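Local coordinates for replicase polyprotein 1a (Avian infectious bronchitis virus, PDB 3LD1) that is part of non-structural protein 2 of a coronavirus replicase polyprotein, of unestablished function but probably serving viral replication or interaction with the host cell, at residues A[291-299]-A[313-321]; A[328-338]-A[346-355]. The protein carries 3 engineered substitutions. All coordinates share one frame; numbering follows the deposited sequence.

Contact 1: residues A[291-299]-A[313-321]; sequences TQVVVRGMR and VESEGWSAI
The indole of Trp318 is held between two arginines of residues 291-299: Arg299 brings its guanidinium over one face and Arg296 lays its CD over the opposite face, while Gly297 O sits at the edge. The two segments are parallel neighbours in the curled mixed sheet toward the C-terminal end of this nsp2 fragment, with a beta bulge between Val295 and Met298. The Arg299 contact is a cation-pi interaction, with CZ 4.5 Å from the centroid of the six-membered ring of Trp318. The guanidinium does not lie flat; it stands at 84° to the indole, and NH1 is the atom directed onto the ring. Its NH2 forms a salt bridge with Asp301, which helps fix the group's rotation. On the other face the contact is CH-pi, from Arg296 CD to the five-membered ring.

Beyond CD, the Arg296 chain turns to Glu316, where NH2 meets OE1 at 2.8 Å in a salt bridge; the hydrogen bonds from Arg296 NE and NH2 to Glu316 OE1 are both weak. The guanidinium and carboxylate planes are 50° apart. With Glu316 CG anti to its carbonyl carbon (chi1 -63°), the side chain runs alongside Val294 and its carboxylate reaches the arginine.

Backbone bonds alternate between the strands. Gly317 donates to Val294 O and accepts from Arg296 N; past the bulge, Ser319 donates to Gly297 O and accepts from Arg299 N. On the face shared with Val295, Met298 bends over Ser319, and its SD lies 3.1 Å from Ser319 OG. Ahead of the paired residues, Val293 CG1 meets Val313 CG1 at 3.9 Å. A water closes the far end, donating to Arg299 O and accepting from Ile321 N; the water O lies 3.1 Å from Ile321 N.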
# COMPACT_ATOMS: atom_id res chain seq x y z
N THR A 291 -0.70 11.09 -24.02
CA THR A 291 -0.18 10.76 -25.32
C THR A 291 0.96 11.71 -25.62
O THR A 291 0.83 12.92 -25.49
CB THR A 291 -1.31 10.80 -26.38
OG1 THR A 291 -2.27 9.76 -26.07
CG2 THR A 291 -0.77 10.51 -27.82
N GLN A 292 2.10 11.14 -25.96
CA GLN A 292 3.24 11.91 -26.45
C GLN A 292 2.82 12.41 -27.86
O GLN A 292 2.43 11.61 -28.70
CB GLN A 292 4.44 10.97 -26.52
CG GLN A 292 5.71 11.55 -27.08
CD GLN A 292 6.30 12.59 -26.11
OE1 GLN A 292 6.20 12.45 -24.88
NE2 GLN A 292 6.85 13.69 -26.67
N VAL A 293 2.90 13.73 -28.09
CA VAL A 293 2.48 14.33 -29.33
C VAL A 293 3.57 15.25 -29.95
O VAL A 293 4.59 15.52 -29.28
CB VAL A 293 1.27 15.20 -29.10
CG1 VAL A 293 -0.01 14.34 -28.74
CG2 VAL A 293 1.63 16.33 -28.07
N VAL A 294 3.32 15.70 -31.21
CA VAL A 294 4.09 16.77 -31.84
C VAL A 294 3.33 18.06 -32.04
O VAL A 294 2.26 18.05 -32.60
CB VAL A 294 4.51 16.37 -33.28
CG1 VAL A 294 5.28 17.52 -33.97
CG2 VAL A 294 5.29 14.99 -33.29
N VAL A 295 3.91 19.19 -31.68
CA VAL A 295 3.18 20.40 -31.81
C VAL A 295 3.82 21.10 -32.94
O VAL A 295 4.93 21.59 -32.78
CB VAL A 295 3.35 21.26 -30.49
CG1 VAL A 295 2.38 22.46 -30.41
CG2 VAL A 295 3.12 20.41 -29.28
N ARG A 296 3.14 21.22 -34.07
CA ARG A 296 3.77 21.86 -35.30
C ARG A 296 3.99 23.31 -35.11
O ARG A 296 4.97 23.83 -35.65
CB ARG A 296 2.95 21.68 -36.59
CG ARG A 296 2.83 20.22 -37.03
CD ARG A 296 1.38 19.80 -37.28
NE ARG A 296 1.31 18.49 -37.90
CZ ARG A 296 1.19 18.26 -39.22
NH1 ARG A 296 1.10 19.27 -40.10
NH2 ARG A 296 1.13 17.00 -39.67
N GLY A 297 3.07 23.99 -34.41
CA GLY A 297 3.12 25.47 -34.21
C GLY A 297 1.80 25.88 -33.57
O GLY A 297 0.93 25.03 -33.21
N MET A 298 1.63 27.19 -33.39
CA MET A 298 0.40 27.76 -32.77
C MET A 298 -0.55 28.06 -33.88
O MET A 298 -0.12 28.58 -34.89
CB MET A 298 0.65 29.13 -32.11
CG MET A 298 -0.49 29.57 -31.18
SD MET A 298 -0.53 28.62 -29.60
CE MET A 298 0.88 29.46 -28.82
N ARG A 299 -1.85 27.80 -33.66
CA ARG A 299 -2.93 28.36 -34.47
C ARG A 299 -3.96 29.05 -33.55
O ARG A 299 -4.05 28.70 -32.37
CB ARG A 299 -3.60 27.24 -35.25
CG ARG A 299 -4.37 26.25 -34.40
CD ARG A 299 -4.72 24.99 -35.12
NE ARG A 299 -5.57 25.30 -36.24
CZ ARG A 299 -5.57 24.66 -37.41
NH1 ARG A 299 -4.74 23.64 -37.65
NH2 ARG A 299 -6.41 25.07 -38.34
N VAL A 313 -6.40 10.80 -28.87
CA VAL A 313 -5.59 11.92 -29.14
C VAL A 313 -4.66 11.64 -30.36
O VAL A 313 -3.92 10.68 -30.34
CB VAL A 313 -4.77 12.28 -27.91
CG1 VAL A 313 -3.74 13.37 -28.25
CG2 VAL A 313 -5.73 12.73 -26.77
N GLU A 314 -4.70 12.49 -31.38
CA GLU A 314 -3.82 12.35 -32.50
C GLU A 314 -2.43 12.78 -32.07
O GLU A 314 -2.28 13.75 -31.31
CB GLU A 314 -4.34 13.19 -33.68
CG GLU A 314 -5.65 12.66 -34.29
CD GLU A 314 -5.55 11.12 -34.67
OE1 GLU A 314 -4.68 10.75 -35.51
OE2 GLU A 314 -6.30 10.27 -34.09
N SER A 315 -1.43 12.07 -32.58
CA SER A 315 -0.03 12.27 -32.19
C SER A 315 0.68 13.48 -32.85
O SER A 315 1.83 13.82 -32.46
CB SER A 315 0.77 10.99 -32.42
OG SER A 315 0.97 10.79 -33.81
N GLU A 316 0.01 14.14 -33.81
CA GLU A 316 0.52 15.40 -34.36
C GLU A 316 -0.58 16.39 -34.40
O GLU A 316 -1.71 16.04 -34.81
CB GLU A 316 1.03 15.26 -35.80
CG GLU A 316 2.22 14.32 -35.97
CD GLU A 316 3.01 14.62 -37.21
OE1 GLU A 316 2.84 15.70 -37.84
OE2 GLU A 316 3.84 13.77 -37.55
N GLY A 317 -0.27 17.61 -34.00
CA GLY A 317 -1.27 18.68 -34.00
C GLY A 317 -0.61 20.05 -33.86
O GLY A 317 0.53 20.31 -34.37
N TRP A 318 -1.32 20.93 -33.14
CA TRP A 318 -0.86 22.31 -32.85
C TRP A 318 -1.15 22.66 -31.36
O TRP A 318 -1.85 21.93 -30.64
CB TRP A 318 -1.60 23.30 -33.78
CG TRP A 318 -1.55 22.89 -35.22
CD1 TRP A 318 -0.65 23.35 -36.20
CD2 TRP A 318 -2.38 21.90 -35.89
NE1 TRP A 318 -0.89 22.70 -37.39
CE2 TRP A 318 -1.93 21.82 -37.24
CE3 TRP A 318 -3.44 21.10 -35.49
CZ2 TRP A 318 -2.53 20.96 -38.18
CZ3 TRP A 318 -4.02 20.21 -36.44
CH2 TRP A 318 -3.56 20.15 -37.77
N SER A 319 -0.67 23.82 -30.93
CA SER A 319 -1.09 24.43 -29.71
C SER A 319 -2.02 25.52 -30.10
O SER A 319 -1.93 26.00 -31.22
CB SER A 319 0.11 24.99 -28.95
OG SER A 319 0.89 25.82 -29.75
N ALA A 320 -2.95 25.85 -29.21
CA ALA A 320 -3.89 26.94 -29.37
C ALA A 320 -4.18 27.46 -27.97
O ALA A 320 -4.23 26.68 -27.01
CB ALA A 320 -5.21 26.42 -30.04
N ILE A 321 -4.29 28.76 -27.81
CA ILE A 321 -4.63 29.24 -26.49
C ILE A 321 -6.13 29.34 -26.32
O ILE A 321 -6.73 30.23 -26.86
CB ILE A 321 -3.99 30.59 -26.22
CG1 ILE A 321 -2.48 30.38 -26.08
CG2 ILE A 321 -4.63 31.18 -24.96
CD1 ILE A 321 -1.71 31.60 -26.31
O HOH W 1 -3.96 30.57 -30.26

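Contact 2: residues A[328-338]-A[346-355]; sequences YVFKSGDRFYA and ALHDVHCCER
Phe336 presents the CE1 edge of its ring to one face of the Arg355 guanidinium, the two planes almost perpendicular and CE1 3.6 Å from NH2 of Arg355. This marks the outer end of a beta hairpin, in which strand 335-342 turns back along strand 345-355. Further in, Ala338 and His351 form a hydrogen-bonded antiparallel pair: Ala338 N donates to His351 O and His351 N to Ala338 O, both 2.9 Å. Cys353 N also bonds to Phe336 O.

With Cys353 SG anti to the carbonyl carbon (chi1 -70°), the thiol lies against Ala338, its SG 3.5 Å from CB of that residue. Val350 CG1 rests against both Tyr337 CB (3.8 Å) and Phe330 CZ, the side chains of Val350 and Phe330 crossing at about a right angle. His351 turns its imidazole away from the hairpin partner, and its ND1 donates to Asp349 O at 2.7 Å.

Apolar carbon and sulfur thus fill most of the interface; three backbone bonds cross it, and Tyr337 turns its N and O to Phe330 instead, with a water bridging Arg335 NH2 and Cys353 O near the exposed end.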
# COMPACT_ATOMS: atom_id res chain seq x y z
N TYR A 328 -3.45 21.73 -26.48
CA TYR A 328 -3.10 20.98 -27.65
C TYR A 328 -4.39 20.84 -28.40
O TYR A 328 -5.47 20.61 -27.82
CB TYR A 328 -2.71 19.59 -27.26
CG TYR A 328 -2.34 18.68 -28.42
CD1 TYR A 328 -1.14 18.86 -29.12
CD2 TYR A 328 -3.20 17.61 -28.80
CE1 TYR A 328 -0.81 18.02 -30.17
CE2 TYR A 328 -2.87 16.76 -29.84
CZ TYR A 328 -1.67 16.96 -30.53
OH TYR A 328 -1.30 16.12 -31.55
N VAL A 329 -4.25 20.90 -29.72
CA VAL A 329 -5.37 20.99 -30.59
C VAL A 329 -5.00 20.05 -31.77
O VAL A 329 -3.87 20.06 -32.28
CB VAL A 329 -5.57 22.51 -30.86
CG1 VAL A 329 -4.93 23.03 -32.14
CG2 VAL A 329 -6.91 22.91 -30.71
N PHE A 330 -5.94 19.21 -32.18
CA PHE A 330 -5.72 18.33 -33.29
C PHE A 330 -6.97 18.19 -34.15
O PHE A 330 -8.05 18.43 -33.68
CB PHE A 330 -5.25 16.96 -32.79
CG PHE A 330 -6.23 16.21 -31.94
CD1 PHE A 330 -6.29 16.42 -30.58
CD2 PHE A 330 -7.01 15.20 -32.49
CE1 PHE A 330 -7.14 15.66 -29.76
CE2 PHE A 330 -7.88 14.40 -31.70
CZ PHE A 330 -7.95 14.66 -30.34
N LYS A 331 -6.78 17.78 -35.41
CA LYS A 331 -7.81 17.53 -36.43
C LYS A 331 -8.05 16.00 -36.63
O LYS A 331 -7.13 15.20 -36.65
CB LYS A 331 -7.35 18.17 -37.74
CG LYS A 331 -8.46 18.57 -38.73
CD LYS A 331 -7.91 18.99 -40.13
CE LYS A 331 -9.13 19.27 -41.13
NZ LYS A 331 -8.75 19.46 -42.56
N SER A 332 -9.31 15.61 -36.76
CA SER A 332 -9.69 14.20 -36.80
C SER A 332 -10.81 14.03 -37.83
O SER A 332 -12.00 14.26 -37.52
CB SER A 332 -10.17 13.76 -35.43
OG SER A 332 -9.83 12.42 -35.23
N GLY A 333 -10.42 13.66 -39.06
CA GLY A 333 -11.30 13.81 -40.18
C GLY A 333 -11.51 15.30 -40.44
O GLY A 333 -10.53 16.09 -40.60
N ASP A 334 -12.79 15.72 -40.48
CA ASP A 334 -13.04 17.14 -40.85
C ASP A 334 -13.12 17.99 -39.61
O ASP A 334 -13.18 19.22 -39.74
CB ASP A 334 -14.30 17.37 -41.70
CG ASP A 334 -14.74 16.12 -42.52
OD1 ASP A 334 -15.96 15.80 -42.44
OD2 ASP A 334 -13.89 15.45 -43.21
N ARG A 335 -13.09 17.32 -38.45
CA ARG A 335 -13.35 17.91 -37.13
C ARG A 335 -12.09 18.24 -36.31
O ARG A 335 -11.06 17.59 -36.45
CB ARG A 335 -14.15 16.93 -36.29
CG ARG A 335 -15.28 16.29 -37.01
CD ARG A 335 -16.48 17.11 -36.82
NE ARG A 335 -16.65 17.24 -35.39
CZ ARG A 335 -17.20 16.33 -34.59
NH1 ARG A 335 -17.69 15.20 -35.09
NH2 ARG A 335 -17.26 16.58 -33.30
N PHE A 336 -12.24 19.19 -35.39
CA PHE A 336 -11.15 19.56 -34.52
C PHE A 336 -11.39 19.25 -33.09
O PHE A 336 -12.52 19.23 -32.60
CB PHE A 336 -10.88 21.03 -34.63
CG PHE A 336 -10.16 21.42 -35.87
CD1 PHE A 336 -10.87 21.90 -36.99
CD2 PHE A 336 -8.78 21.32 -35.93
CE1 PHE A 336 -10.20 22.28 -38.19
CE2 PHE A 336 -8.06 21.69 -37.14
CZ PHE A 336 -8.77 22.18 -38.27
N TYR A 337 -10.28 19.06 -32.40
CA TYR A 337 -10.34 18.85 -30.98
C TYR A 337 -9.24 19.53 -30.14
O TYR A 337 -8.19 19.92 -30.65
CB TYR A 337 -10.36 17.38 -30.72
CG TYR A 337 -11.42 16.69 -31.47
CD1 TYR A 337 -11.16 16.19 -32.76
CD2 TYR A 337 -12.68 16.46 -30.90
CE1 TYR A 337 -12.13 15.48 -33.45
CE2 TYR A 337 -13.64 15.76 -31.59
CZ TYR A 337 -13.34 15.26 -32.86
OH TYR A 337 -14.27 14.57 -33.59
N ALA A 338 -9.54 19.68 -28.85
CA ALA A 338 -8.55 20.26 -27.96
C ALA A 338 -8.30 19.34 -26.77
O ALA A 338 -9.22 18.56 -26.34
CB ALA A 338 -9.00 21.61 -27.47
N ALA A 346 0.13 15.16 -24.14
CA ALA A 346 -1.26 15.55 -24.20
C ALA A 346 -2.02 14.61 -23.32
O ALA A 346 -1.78 13.36 -23.32
CB ALA A 346 -1.78 15.47 -25.61
N LEU A 347 -2.90 15.17 -22.53
CA LEU A 347 -3.72 14.34 -21.65
C LEU A 347 -5.00 13.94 -22.34
O LEU A 347 -5.38 14.55 -23.32
CB LEU A 347 -4.09 15.19 -20.49
CG LEU A 347 -3.26 15.23 -19.22
CD1 LEU A 347 -1.70 14.99 -19.31
CD2 LEU A 347 -3.57 16.51 -18.60
N HIS A 348 -5.72 12.95 -21.83
CA HIS A 348 -6.86 12.53 -22.64
C HIS A 348 -8.22 13.24 -22.32
O HIS A 348 -9.29 12.69 -22.63
CB HIS A 348 -7.03 11.01 -22.60
CG HIS A 348 -5.79 10.25 -22.95
ND1 HIS A 348 -5.49 9.04 -22.39
CD2 HIS A 348 -4.80 10.52 -23.83
CE1 HIS A 348 -4.37 8.57 -22.90
NE2 HIS A 348 -3.91 9.47 -23.76
N ASP A 349 -8.21 14.45 -21.75
CA ASP A 349 -9.49 15.10 -21.55
C ASP A 349 -10.04 15.83 -22.76
O ASP A 349 -10.19 17.06 -22.75
CB ASP A 349 -9.47 15.96 -20.32
CG ASP A 349 -9.01 15.18 -19.13
OD1 ASP A 349 -7.81 14.88 -19.10
OD2 ASP A 349 -9.82 14.83 -18.25
N VAL A 350 -10.38 15.06 -23.79
CA VAL A 350 -10.61 15.63 -25.08
C VAL A 350 -11.92 16.43 -25.13
O VAL A 350 -12.95 15.92 -24.79
CB VAL A 350 -10.57 14.55 -26.19
CG1 VAL A 350 -10.73 15.23 -27.56
CG2 VAL A 350 -9.26 13.81 -26.18
N HIS A 351 -11.84 17.70 -25.56
CA HIS A 351 -13.03 18.50 -25.84
C HIS A 351 -13.21 18.83 -27.35
O HIS A 351 -12.24 18.97 -28.09
CB HIS A 351 -13.00 19.77 -25.00
CG HIS A 351 -13.15 19.53 -23.51
ND1 HIS A 351 -12.25 18.79 -22.78
CD2 HIS A 351 -14.09 19.96 -22.61
CE1 HIS A 351 -12.63 18.75 -21.51
NE2 HIS A 351 -13.76 19.42 -21.38
N CYS A 352 -14.46 18.98 -27.81
CA CYS A 352 -14.70 19.36 -29.19
C CYS A 352 -14.39 20.80 -29.42
O CYS A 352 -14.58 21.64 -28.51
CB CYS A 352 -16.15 19.18 -29.53
SG CYS A 352 -16.75 17.54 -29.26
N CYS A 353 -13.97 21.06 -30.66
CA CYS A 353 -13.79 22.43 -31.20
C CYS A 353 -14.58 22.75 -32.53
O CYS A 353 -14.92 21.85 -33.32
CB CYS A 353 -12.27 22.66 -31.46
SG CYS A 353 -11.23 22.81 -29.91
N GLU A 354 -14.82 24.03 -32.78
CA GLU A 354 -15.40 24.51 -34.05
C GLU A 354 -14.41 25.43 -34.62
O GLU A 354 -13.81 26.23 -33.87
CB GLU A 354 -16.54 25.43 -33.76
CG GLU A 354 -17.83 25.12 -34.36
CD GLU A 354 -18.88 25.71 -33.46
OE1 GLU A 354 -19.77 24.96 -32.98
OE2 GLU A 354 -18.73 26.91 -33.15
N ARG A 355 -14.27 25.42 -35.94
CA ARG A 355 -13.53 26.49 -36.59
C ARG A 355 -14.38 27.78 -36.49
O ARG A 355 -15.61 27.72 -36.58
CB ARG A 355 -13.20 26.12 -38.02
CG ARG A 355 -11.88 26.72 -38.52
CD ARG A 355 -11.66 26.32 -39.97
NE ARG A 355 -12.20 24.97 -40.16
CZ ARG A 355 -11.71 24.07 -41.01
NH1 ARG A 355 -10.66 24.37 -41.77
NH2 ARG A 355 -12.29 22.86 -41.08
O HOH W 2 -15.65 18.95 -32.68
O HOH W 3 -14.06 20.79 -35.50

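In the fold
Both contacts belong to the same curled sheet, their centres about 10 Å apart and far from the centre of the elongated chain. Contact 1 is partly buried, and a salt bridge and cation-pi and CH-pi contacts lie on its exposed side; contact 2 is largely buried and relies on apolar packing. They are joined through strands 316-322 and 325-332, which follow each other and pair antiparallel, and through strands 291-298 and 345-355. At the seam Glu314 O lies 2.6 Å from Tyr328 OH, and Thr291 N lies 2.6 Å from Ala346 O. Pairing is parallel in contact 1 but antiparallel in contact 2, as suits a hairpin.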